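Hydrogenase maturation factor (Thermoanaerobacter tengcongensis, PDB 3VTH) probably transfers the carbamoyl group of carbamoyl phosphate, at the cost of ATP, to the C-terminal cysteine of HypE during [NiFe]-hydrogenase maturation. Local coordinates at residues K210-G215 against H227-A232; E236-L241 against K292-I297; R654-D659 against S667-K672; S595-F600 against N675-F680. All blocks are in the same frame, centred on the assembly; numbering follows the deposited sequence.

Overall arrangement
Along the chain the four contacts fall into two pairs, one earlier and one later. Interactions 1 and 2 come first, in the Telomere recombination (YrdC-like) region, with centres 11 Å apart. Strand 226-229 of interaction 1 is followed by helix 235-245 of interaction 2, and a probable backbone bond from Ala294 N to Ala232 O joins them. Interactions 3 and 4 belong to the second subdomain of the Kae1-like carbamoyltransferase, share the long helix 666-692 and have centres 13 Å apart, with interaction 3 nested inside the loop that interaction 4 closes. The pairs do not touch: the nearest atoms of interactions 2 and 3 are still about 16 Å apart, so each pair packs a different part of the protein.

Interaction 1 (K210-G215 against H227-A232); sequences KALKEG and HLAVNA
Leu212, on the last turn of helix 204-213, turns one methyl branch onto the backbone of 227-232. Its CG stands beside the backbone N and opposite the carbonyl carbon (chi1 -67°), which carries CD2 across to the chain at Ala229 and Val230. There CD2 lies 3.5 Å from Ala229 O and 3.8 Å from Val230 CA, while the methyl CB of Ala229 is a looser neighbour at 4.2 Å from the same CD2. Asn231 holds CG anti to its backbone N (chi1 -176°), and its CB lies 4.0 Å from Leu212 O. Val218 of the adjoining strand also touches both Leu212 and Ala229.

The polar part of the contact runs through water. Leu212 O accepts a hydrogen bond from a water 2.8 Å away, and that water accepts from Asn231 N at 2.9 Å. A second water accepts from Asn231 ND2 at 3.0 Å and lies beside the same carbonyl. Asn231 OD1 is held by Leu233 N. Gly215, whose positive phi closes the helix in a Schellman motif, donates its N-H to Leu212 O.

Between these segments, then, the direct contact is mainly one leucine branch, and water links that already bonded carbonyl to the backbone and side-chain amides of Asn231.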
# COMPACT_ATOMS: atom_id res chain seq x y z
N LYS A 210 -9.79 -23.85 -18.81
CA LYS A 210 -10.83 -24.88 -18.72
C LYS A 210 -11.32 -25.07 -17.28
O LYS A 210 -12.53 -25.10 -17.04
CB LYS A 210 -10.38 -26.20 -19.36
CG LYS A 210 -10.11 -26.06 -20.86
CD LYS A 210 -10.44 -27.30 -21.67
CE LYS A 210 -10.18 -27.04 -23.16
NZ LYS A 210 -10.63 -28.17 -24.03
N ALA A 211 -10.39 -25.17 -16.34
CA ALA A 211 -10.77 -25.27 -14.92
C ALA A 211 -11.65 -24.09 -14.48
O ALA A 211 -12.71 -24.29 -13.86
CB ALA A 211 -9.54 -25.40 -14.04
N LEU A 212 -11.23 -22.87 -14.82
CA LEU A 212 -12.01 -21.67 -14.53
C LEU A 212 -13.41 -21.69 -15.17
O LEU A 212 -14.38 -21.29 -14.54
CB LEU A 212 -11.26 -20.41 -14.95
CG LEU A 212 -9.98 -20.03 -14.20
CD1 LEU A 212 -9.28 -18.91 -14.97
CD2 LEU A 212 -10.27 -19.60 -12.73
N LYS A 213 -13.51 -22.14 -16.41
CA LYS A 213 -14.81 -22.23 -17.09
C LYS A 213 -15.71 -23.28 -16.45
O LYS A 213 -16.94 -23.15 -16.47
CB LYS A 213 -14.62 -22.56 -18.57
CG LYS A 213 -14.05 -21.41 -19.37
CD LYS A 213 -13.94 -21.79 -20.83
CE LYS A 213 -12.77 -21.06 -21.46
NZ LYS A 213 -12.74 -21.29 -22.93
N GLU A 214 -15.10 -24.31 -15.88
CA GLU A 214 -15.85 -25.36 -15.19
C GLU A 214 -16.29 -24.92 -13.79
O GLU A 214 -16.98 -25.66 -13.09
CB GLU A 214 -15.04 -26.65 -15.13
CG GLU A 214 -14.97 -27.40 -16.45
CD GLU A 214 -13.91 -28.50 -16.47
OE1 GLU A 214 -13.85 -29.27 -17.46
OE2 GLU A 214 -13.11 -28.58 -15.50
N GLY A 215 -15.87 -23.72 -13.38
CA GLY A 215 -16.27 -23.14 -12.10
C GLY A 215 -15.37 -23.55 -10.95
O GLY A 215 -15.78 -23.52 -9.80
N HIS A 227 -2.04 -16.57 -6.03
CA HIS A 227 -3.40 -16.04 -5.91
C HIS A 227 -4.42 -17.10 -6.31
O HIS A 227 -4.12 -18.01 -7.10
CB HIS A 227 -3.58 -14.75 -6.74
CG HIS A 227 -2.76 -13.62 -6.23
ND1 HIS A 227 -1.44 -13.44 -6.58
CD2 HIS A 227 -3.04 -12.66 -5.31
CE1 HIS A 227 -0.94 -12.40 -5.93
NE2 HIS A 227 -1.89 -11.91 -5.15
N LEU A 228 -5.61 -17.00 -5.74
CA LEU A 228 -6.69 -17.93 -6.04
C LEU A 228 -7.65 -17.19 -6.92
O LEU A 228 -8.01 -16.03 -6.63
CB LEU A 228 -7.39 -18.38 -4.77
CG LEU A 228 -6.54 -19.18 -3.79
CD1 LEU A 228 -7.03 -19.01 -2.34
CD2 LEU A 228 -6.49 -20.65 -4.22
N ALA A 229 -8.05 -17.84 -8.00
CA ALA A 229 -8.93 -17.26 -8.99
C ALA A 229 -10.14 -18.12 -9.28
O ALA A 229 -10.07 -19.37 -9.26
CB ALA A 229 -8.16 -16.98 -10.29
N VAL A 230 -11.27 -17.45 -9.51
CA VAL A 230 -12.48 -18.07 -10.04
C VAL A 230 -13.12 -17.09 -11.01
O VAL A 230 -12.85 -15.90 -10.97
CB VAL A 230 -13.53 -18.46 -8.93
CG1 VAL A 230 -12.99 -19.54 -8.01
CG2 VAL A 230 -14.04 -17.23 -8.13
N ASN A 231 -14.01 -17.61 -11.86
CA ASN A 231 -14.88 -16.77 -12.67
C ASN A 231 -15.68 -15.80 -11.79
O ASN A 231 -16.54 -16.22 -11.01
CB ASN A 231 -15.84 -17.68 -13.47
CG ASN A 231 -16.74 -16.92 -14.42
OD1 ASN A 231 -16.81 -15.69 -14.40
ND2 ASN A 231 -17.44 -17.65 -15.27
N ALA A 232 -15.43 -14.50 -11.95
CA ALA A 232 -16.13 -13.47 -11.16
C ALA A 232 -17.60 -13.27 -11.57
O ALA A 232 -18.32 -12.49 -10.94
CB ALA A 232 -15.37 -12.14 -11.21
O HOH W 1 -14.26 -20.46 -11.89
O HOH W 2 -17.44 -20.54 -14.45

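Interaction 2 (E236-L241 against K292-I297)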
# COMPACT_ATOMS: atom_id res chain seq x y z
N GLU A 236 -21.79 -19.57 -7.82
CA GLU A 236 -21.44 -20.70 -6.94
C GLU A 236 -19.92 -20.86 -6.78
O GLU A 236 -19.46 -21.29 -5.71
CB GLU A 236 -22.17 -22.01 -7.34
CG GLU A 236 -21.32 -23.03 -8.08
CD GLU A 236 -22.07 -24.32 -8.38
OE1 GLU A 236 -22.67 -24.91 -7.46
OE2 GLU A 236 -22.04 -24.76 -9.55
N ALA A 237 -19.15 -20.49 -7.81
CA ALA A 237 -17.70 -20.57 -7.74
C ALA A 237 -17.17 -19.61 -6.68
O ALA A 237 -16.28 -19.96 -5.91
CB ALA A 237 -17.05 -20.26 -9.10
N VAL A 238 -17.75 -18.41 -6.65
CA VAL A 238 -17.40 -17.38 -5.67
C VAL A 238 -17.77 -17.84 -4.26
O VAL A 238 -16.95 -17.73 -3.35
CB VAL A 238 -18.06 -16.01 -6.02
CG1 VAL A 238 -17.85 -14.97 -4.89
CG2 VAL A 238 -17.51 -15.49 -7.34
N ALA A 239 -18.98 -18.37 -4.10
CA ALA A 239 -19.42 -18.94 -2.82
C ALA A 239 -18.48 -20.06 -2.35
O ALA A 239 -18.16 -20.14 -1.17
CB ALA A 239 -20.87 -19.46 -2.93
N THR A 240 -18.06 -20.93 -3.26
CA THR A 240 -17.15 -22.02 -2.91
C THR A 240 -15.78 -21.50 -2.46
O THR A 240 -15.21 -22.01 -1.49
CB THR A 240 -17.01 -23.01 -4.08
OG1 THR A 240 -18.30 -23.50 -4.41
CG2 THR A 240 -16.09 -24.18 -3.71
N LEU A 241 -15.27 -20.49 -3.15
CA LEU A 241 -14.00 -19.87 -2.78
C LEU A 241 -14.07 -19.27 -1.38
O LEU A 241 -13.15 -19.49 -0.57
CB LEU A 241 -13.55 -18.83 -3.82
CG LEU A 241 -12.28 -18.03 -3.51
CD1 LEU A 241 -11.10 -19.00 -3.32
CD2 LEU A 241 -11.98 -17.01 -4.59
N LYS A 292 -23.30 -5.88 -13.62
CA LYS A 292 -23.01 -6.43 -12.30
C LYS A 292 -22.19 -7.71 -12.37
O LYS A 292 -22.43 -8.54 -13.23
CB LYS A 292 -24.32 -6.72 -11.56
CG LYS A 292 -25.00 -5.49 -10.98
CD LYS A 292 -26.18 -5.89 -10.10
CE LYS A 292 -26.97 -4.68 -9.66
NZ LYS A 292 -27.92 -4.27 -10.72
N LEU A 293 -21.22 -7.85 -11.47
CA LEU A 293 -20.52 -9.13 -11.29
C LEU A 293 -21.40 -10.05 -10.43
O LEU A 293 -22.51 -9.68 -10.04
CB LEU A 293 -19.13 -8.91 -10.69
CG LEU A 293 -18.14 -8.04 -11.50
CD1 LEU A 293 -16.84 -7.76 -10.72
CD2 LEU A 293 -17.83 -8.65 -12.86
N ALA A 294 -20.91 -11.26 -10.14
CA ALA A 294 -21.67 -12.25 -9.36
C ALA A 294 -21.90 -11.79 -7.93
O ALA A 294 -21.15 -10.95 -7.42
CB ALA A 294 -20.93 -13.58 -9.35
N LYS A 295 -22.94 -12.33 -7.28
CA LYS A 295 -23.14 -12.13 -5.84
C LYS A 295 -21.93 -12.65 -5.06
O LYS A 295 -21.28 -13.61 -5.48
CB LYS A 295 -24.42 -12.82 -5.35
CG LYS A 295 -25.68 -12.38 -6.07
CD LYS A 295 -26.97 -12.58 -5.25
CE LYS A 295 -27.50 -14.01 -5.34
NZ LYS A 295 -28.97 -14.13 -5.03
N GLY A 296 -21.61 -12.01 -3.94
CA GLY A 296 -20.46 -12.42 -3.13
C GLY A 296 -19.12 -11.83 -3.55
O GLY A 296 -18.09 -12.21 -3.01
N ILE A 297 -19.12 -10.92 -4.53
CA ILE A 297 -17.88 -10.22 -4.87
C ILE A 297 -17.71 -9.03 -3.92
O ILE A 297 -16.71 -8.93 -3.18
CB ILE A 297 -17.83 -9.74 -6.37
CG1 ILE A 297 -17.85 -10.92 -7.37
CG2 ILE A 297 -16.64 -8.81 -6.62
CD1 ILE A 297 -16.67 -11.83 -7.29
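Val238 pushes both methyls from helix 235-245 into the turn formed by Ala294 to Ile297, overlapping its backbone with one and its side chains with the other. CG1, trans to the backbone N (chi1 172°), presses on the peptide after Gly296, 3.3 Å from Gly296 O, and also lies 3.7 Å from Lys295 O. CG2 takes the apolar side, 3.8 Å from Ile297 CD1 and 4.4 Å from Ala294 CB. The valine and isoleucine side chains cross nearly at right angles, and of Ile297 it is the terminal CD1 that touches.

Gly296 sits where a side chain would run into Val238 CG1, and its positive phi of 86° suits glycine for its own sake. The carbonyl beneath the valine is not left to apolar neighbours alone: Arg242 NE, one turn further along the helix, donates to Gly296 O. Asp299 accepts from Gly296 N, and Asp235, at the start of the helix, accepts from Lys295 N.

Ile297 also reaches Val326 and Val254 of the sheet. The arrangement is a type II beta turn, with glycine at its third position, packed against a helix of the YrdC-like domain; the Ile297 side chain lies about 7 Å from the bound ATP analogue.

Interaction 3 (R654-D659 against S667-K672); sequences RQIYED and SYISAK
Asp659 and Lys672 face each other from opposing directions across the interface between two helices, and their charged ends form a salt bridge. Lys672 NZ donates to the syn lone pair of Asp659 OD2, on the side of the other carboxylate oxygen, at 2.7 Å. The lysine chain is bent at its third torsion (chi3 78°), which swings CE and NZ toward the same oxygen, with CE 3.5 Å from Asp659 OD2. This oxygen has a further partner, the hydroxyl of Tyr635, a residue that Lys672 also touches. Two polar groups thus converge on OD2 of a buried aspartate, and the ammonium beside it is likely to favour the charged carboxylate.

Beneath the ion pair the packing is apolar. Asp659 CB rests 3.9 Å from Ile669 CG1, and Ile669 CG2 meets Ile656 CG2 at 3.7 Å. An alanine at Asp659 would keep the CB contact but would probably leave Lys672 NZ without its carboxylate mate and the Tyr635 hydroxyl without this partner.

On the sides facing away from the contact, Ser670 OG is bonded to Leu624 O and Tyr657 OH to Asn568 N, so each helix is also tied to its surroundings. The segments run antiparallel, their directions 163° apart and their axes 10.4 Å from each other at closest approach. This is a helical hairpin, in which helix 649-662 turns through a short link into the long helix 666-692, within the second subdomain of the Kae1-like domain.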
# COMPACT_ATOMS: atom_id res chain seq x y z
N ARG A 654 -29.08 10.65 19.29
CA ARG A 654 -30.51 10.94 19.57
C ARG A 654 -31.28 11.39 18.35
O ARG A 654 -32.39 10.92 18.12
CB ARG A 654 -30.66 12.03 20.62
CG ARG A 654 -30.49 11.52 22.00
CD ARG A 654 -30.88 12.54 23.03
NE ARG A 654 -30.03 12.36 24.21
CZ ARG A 654 -30.05 13.13 25.28
NH1 ARG A 654 -30.89 14.15 25.35
NH2 ARG A 654 -29.24 12.87 26.29
N GLN A 655 -30.70 12.32 17.59
CA GLN A 655 -31.34 12.86 16.37
C GLN A 655 -31.39 11.81 15.25
O GLN A 655 -32.36 11.74 14.51
CB GLN A 655 -30.62 14.12 15.89
CG GLN A 655 -30.64 15.32 16.89
CD GLN A 655 -29.51 16.28 16.63
OE1 GLN A 655 -28.48 16.27 17.33
NE2 GLN A 655 -29.64 17.07 15.58
N ILE A 656 -30.33 11.01 15.14
CA ILE A 656 -30.28 9.92 14.17
C ILE A 656 -31.39 8.89 14.41
O ILE A 656 -32.09 8.51 13.47
CB ILE A 656 -28.91 9.21 14.19
CG1 ILE A 656 -27.87 10.09 13.50
CG2 ILE A 656 -28.99 7.84 13.52
CD1 ILE A 656 -26.43 9.66 13.74
N TYR A 657 -31.53 8.46 15.66
CA TYR A 657 -32.59 7.53 16.05
C TYR A 657 -33.99 8.14 15.85
O TYR A 657 -34.93 7.44 15.47
CB TYR A 657 -32.40 7.04 17.49
CG TYR A 657 -33.50 6.14 18.02
CD1 TYR A 657 -33.51 4.76 17.77
CD2 TYR A 657 -34.53 6.67 18.79
CE1 TYR A 657 -34.54 3.93 18.28
CE2 TYR A 657 -35.55 5.86 19.29
CZ TYR A 657 -35.56 4.50 19.03
OH TYR A 657 -36.61 3.74 19.54
N GLU A 658 -34.12 9.44 16.12
CA GLU A 658 -35.37 10.14 15.87
C GLU A 658 -35.73 10.10 14.39
O GLU A 658 -36.89 9.84 14.03
CB GLU A 658 -35.31 11.59 16.33
CG GLU A 658 -35.48 11.79 17.82
CD GLU A 658 -35.72 13.25 18.15
OE1 GLU A 658 -34.81 14.08 17.92
OE2 GLU A 658 -36.83 13.57 18.64
N ASP A 659 -34.75 10.36 13.53
CA ASP A 659 -34.95 10.28 12.09
C ASP A 659 -35.37 8.87 11.68
O ASP A 659 -36.24 8.70 10.84
CB ASP A 659 -33.71 10.72 11.32
CG ASP A 659 -33.60 12.25 11.20
OD1 ASP A 659 -34.48 12.97 11.70
OD2 ASP A 659 -32.62 12.74 10.61
N SER A 667 -30.12 5.88 3.71
CA SER A 667 -29.25 6.65 2.83
C SER A 667 -29.19 8.12 3.23
O SER A 667 -28.12 8.72 3.26
CB SER A 667 -29.73 6.54 1.37
OG SER A 667 -31.04 7.08 1.23
N TYR A 668 -30.36 8.68 3.53
CA TYR A 668 -30.50 10.07 3.96
C TYR A 668 -29.90 10.30 5.34
O TYR A 668 -29.19 11.27 5.56
CB TYR A 668 -31.98 10.46 3.92
CG TYR A 668 -32.29 11.88 4.31
CD1 TYR A 668 -31.93 12.95 3.49
CD2 TYR A 668 -32.97 12.16 5.49
CE1 TYR A 668 -32.23 14.26 3.83
CE2 TYR A 668 -33.28 13.46 5.84
CZ TYR A 668 -32.92 14.51 5.01
OH TYR A 668 -33.23 15.81 5.37
N ILE A 669 -30.17 9.40 6.28
CA ILE A 669 -29.59 9.48 7.63
C ILE A 669 -28.06 9.40 7.58
O ILE A 669 -27.35 10.12 8.28
CB ILE A 669 -30.16 8.37 8.53
CG1 ILE A 669 -31.66 8.60 8.77
CG2 ILE A 669 -29.39 8.29 9.85
CD1 ILE A 669 -32.35 7.45 9.49
N SER A 670 -27.54 8.52 6.74
CA SER A 670 -26.09 8.37 6.62
C SER A 670 -25.47 9.66 6.10
O SER A 670 -24.45 10.12 6.62
CB SER A 670 -25.76 7.22 5.68
OG SER A 670 -24.34 7.08 5.59
N ALA A 671 -26.09 10.24 5.07
CA ALA A 671 -25.60 11.49 4.51
C ALA A 671 -25.57 12.59 5.58
O ALA A 671 -24.57 13.30 5.72
CB ALA A 671 -26.44 11.92 3.30
N LYS A 672 -26.65 12.71 6.34
CA LYS A 672 -26.75 13.70 7.42
C LYS A 672 -25.68 13.47 8.49
O LYS A 672 -25.10 14.43 9.03
CB LYS A 672 -28.14 13.64 8.07
CG LYS A 672 -29.30 14.22 7.22
CD LYS A 672 -30.63 14.15 7.98
CE LYS A 672 -30.76 15.26 9.03
NZ LYS A 672 -32.11 15.23 9.67

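Interaction 4 (S595-F600 against N675-F680)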
# COMPACT_ATOMS: atom_id res chain seq x y z
N SER A 595 -12.87 7.32 22.68
CA SER A 595 -13.15 8.48 21.83
C SER A 595 -12.73 7.99 20.46
O SER A 595 -11.53 7.85 20.20
CB SER A 595 -12.29 9.69 22.25
OG SER A 595 -12.23 10.69 21.24
N SER A 596 -13.68 7.67 19.60
CA SER A 596 -13.32 6.94 18.39
C SER A 596 -14.31 7.20 17.26
O SER A 596 -15.50 6.96 17.42
CB SER A 596 -13.27 5.43 18.68
OG SER A 596 -13.25 4.66 17.48
N MET A 597 -13.79 7.65 16.12
CA MET A 597 -14.64 7.86 14.94
C MET A 597 -15.13 6.53 14.38
O MET A 597 -16.27 6.40 13.93
CB MET A 597 -13.90 8.69 13.87
CG MET A 597 -14.80 9.16 12.69
SD MET A 597 -16.28 10.07 13.21
CE MET A 597 -15.55 11.45 14.11
N GLY A 598 -14.28 5.51 14.44
CA GLY A 598 -14.68 4.15 14.01
C GLY A 598 -15.86 3.59 14.80
O GLY A 598 -16.81 3.05 14.22
N ARG A 599 -15.80 3.70 16.13
CA ARG A 599 -16.88 3.21 16.97
C ARG A 599 -18.13 4.06 16.80
O ARG A 599 -19.25 3.54 16.86
CB ARG A 599 -16.48 3.14 18.46
CG ARG A 599 -15.27 2.21 18.80
CD ARG A 599 -15.47 0.71 18.52
NE ARG A 599 -15.53 0.43 17.08
CZ ARG A 599 -14.46 0.24 16.30
NH1 ARG A 599 -13.23 0.26 16.80
NH2 ARG A 599 -14.64 0.04 15.00
N PHE A 600 -17.95 5.37 16.60
CA PHE A 600 -19.08 6.27 16.30
C PHE A 600 -19.82 5.76 15.06
O PHE A 600 -21.06 5.58 15.09
CB PHE A 600 -18.59 7.73 16.13
CG PHE A 600 -19.66 8.80 16.25
CD1 PHE A 600 -21.00 8.49 16.50
CD2 PHE A 600 -19.32 10.14 16.06
CE1 PHE A 600 -21.98 9.51 16.61
CE2 PHE A 600 -20.29 11.16 16.15
CZ PHE A 600 -21.63 10.84 16.42
N ASN A 675 -22.19 14.48 7.03
CA ASN A 675 -22.12 15.94 7.00
C ASN A 675 -21.91 16.58 8.37
O ASN A 675 -21.23 17.60 8.49
CB ASN A 675 -23.38 16.55 6.37
CG ASN A 675 -23.50 16.27 4.89
OD1 ASN A 675 -22.49 16.05 4.19
ND2 ASN A 675 -24.73 16.30 4.40
N THR A 676 -22.50 15.97 9.40
CA THR A 676 -22.32 16.39 10.78
C THR A 676 -20.83 16.29 11.20
O THR A 676 -20.26 17.24 11.76
CB THR A 676 -23.20 15.55 11.71
OG1 THR A 676 -24.56 15.63 11.27
CG2 THR A 676 -23.11 16.07 13.17
N VAL A 677 -20.22 15.15 10.94
CA VAL A 677 -18.80 14.96 11.27
C VAL A 677 -17.97 16.02 10.52
O VAL A 677 -17.17 16.72 11.14
CB VAL A 677 -18.32 13.55 10.92
CG1 VAL A 677 -16.79 13.41 11.10
CG2 VAL A 677 -19.08 12.51 11.77
N VAL A 678 -18.21 16.17 9.22
CA VAL A 678 -17.54 17.22 8.46
C VAL A 678 -17.71 18.58 9.13
O VAL A 678 -16.72 19.30 9.35
CB VAL A 678 -17.99 17.25 6.96
CG1 VAL A 678 -17.47 18.50 6.22
CG2 VAL A 678 -17.52 15.97 6.27
N ASN A 679 -18.95 18.93 9.47
CA ASN A 679 -19.25 20.24 10.00
C ASN A 679 -18.59 20.52 11.35
O ASN A 679 -17.96 21.57 11.50
CB ASN A 679 -20.77 20.49 10.04
CG ASN A 679 -21.36 20.66 8.64
OD1 ASN A 679 -20.62 20.82 7.67
ND2 ASN A 679 -22.67 20.63 8.53
N PHE A 680 -18.70 19.59 12.30
CA PHE A 680 -18.06 19.83 13.60
C PHE A 680 -16.53 19.85 13.54
O PHE A 680 -15.89 20.61 14.27
CB PHE A 680 -18.67 19.02 14.77
CG PHE A 680 -18.33 17.52 14.80
CD1 PHE A 680 -17.02 17.07 14.87
CD2 PHE A 680 -19.36 16.58 14.88
CE1 PHE A 680 -16.72 15.71 14.94
CE2 PHE A 680 -19.06 15.20 14.97
CZ PHE A 680 -17.74 14.77 15.00
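Met597, at the first turn of helix 597-607, reaches the long helix 666-692 by a folded chain. From CB the chain leaves with CG trans to the backbone N (chi1 -170°), and bends at the next two torsions turn the sulfur and methyl toward Val677. SD lies 4.0 Å from both Val677 CG1 and Val677 CG2, so it sits against the fork of the valine. The terminal CE goes on to 3.8 Å from Val677 CG1, the two side chains meeting tip to tip, and also comes 4.1 Å from Phe680 CZ, at the edge of that ring and near its plane.

The same ring meets Phe600 edge to edge, with Phe600 CE2 4.4 Å from Phe680 CE2. An alanine in place of Met597 would probably open a gap in front of the Val677 methyls and leave the rim of Phe680 without its methyl neighbour.

Behind the methionine, Ser596 caps the helix: its OG accepts from Arg599 N at 3.0 Å, nearly straight at 170°. Gly598 and Arg599 touch the bound nucleotide analogue, and the Met597 side chain lies about 6 Å from it. Across the contact itself the chemistry is wholly apolar, so between these segments the helices are held by the close fit of a thioether, valine methyls and ring edges, not by polar bonds.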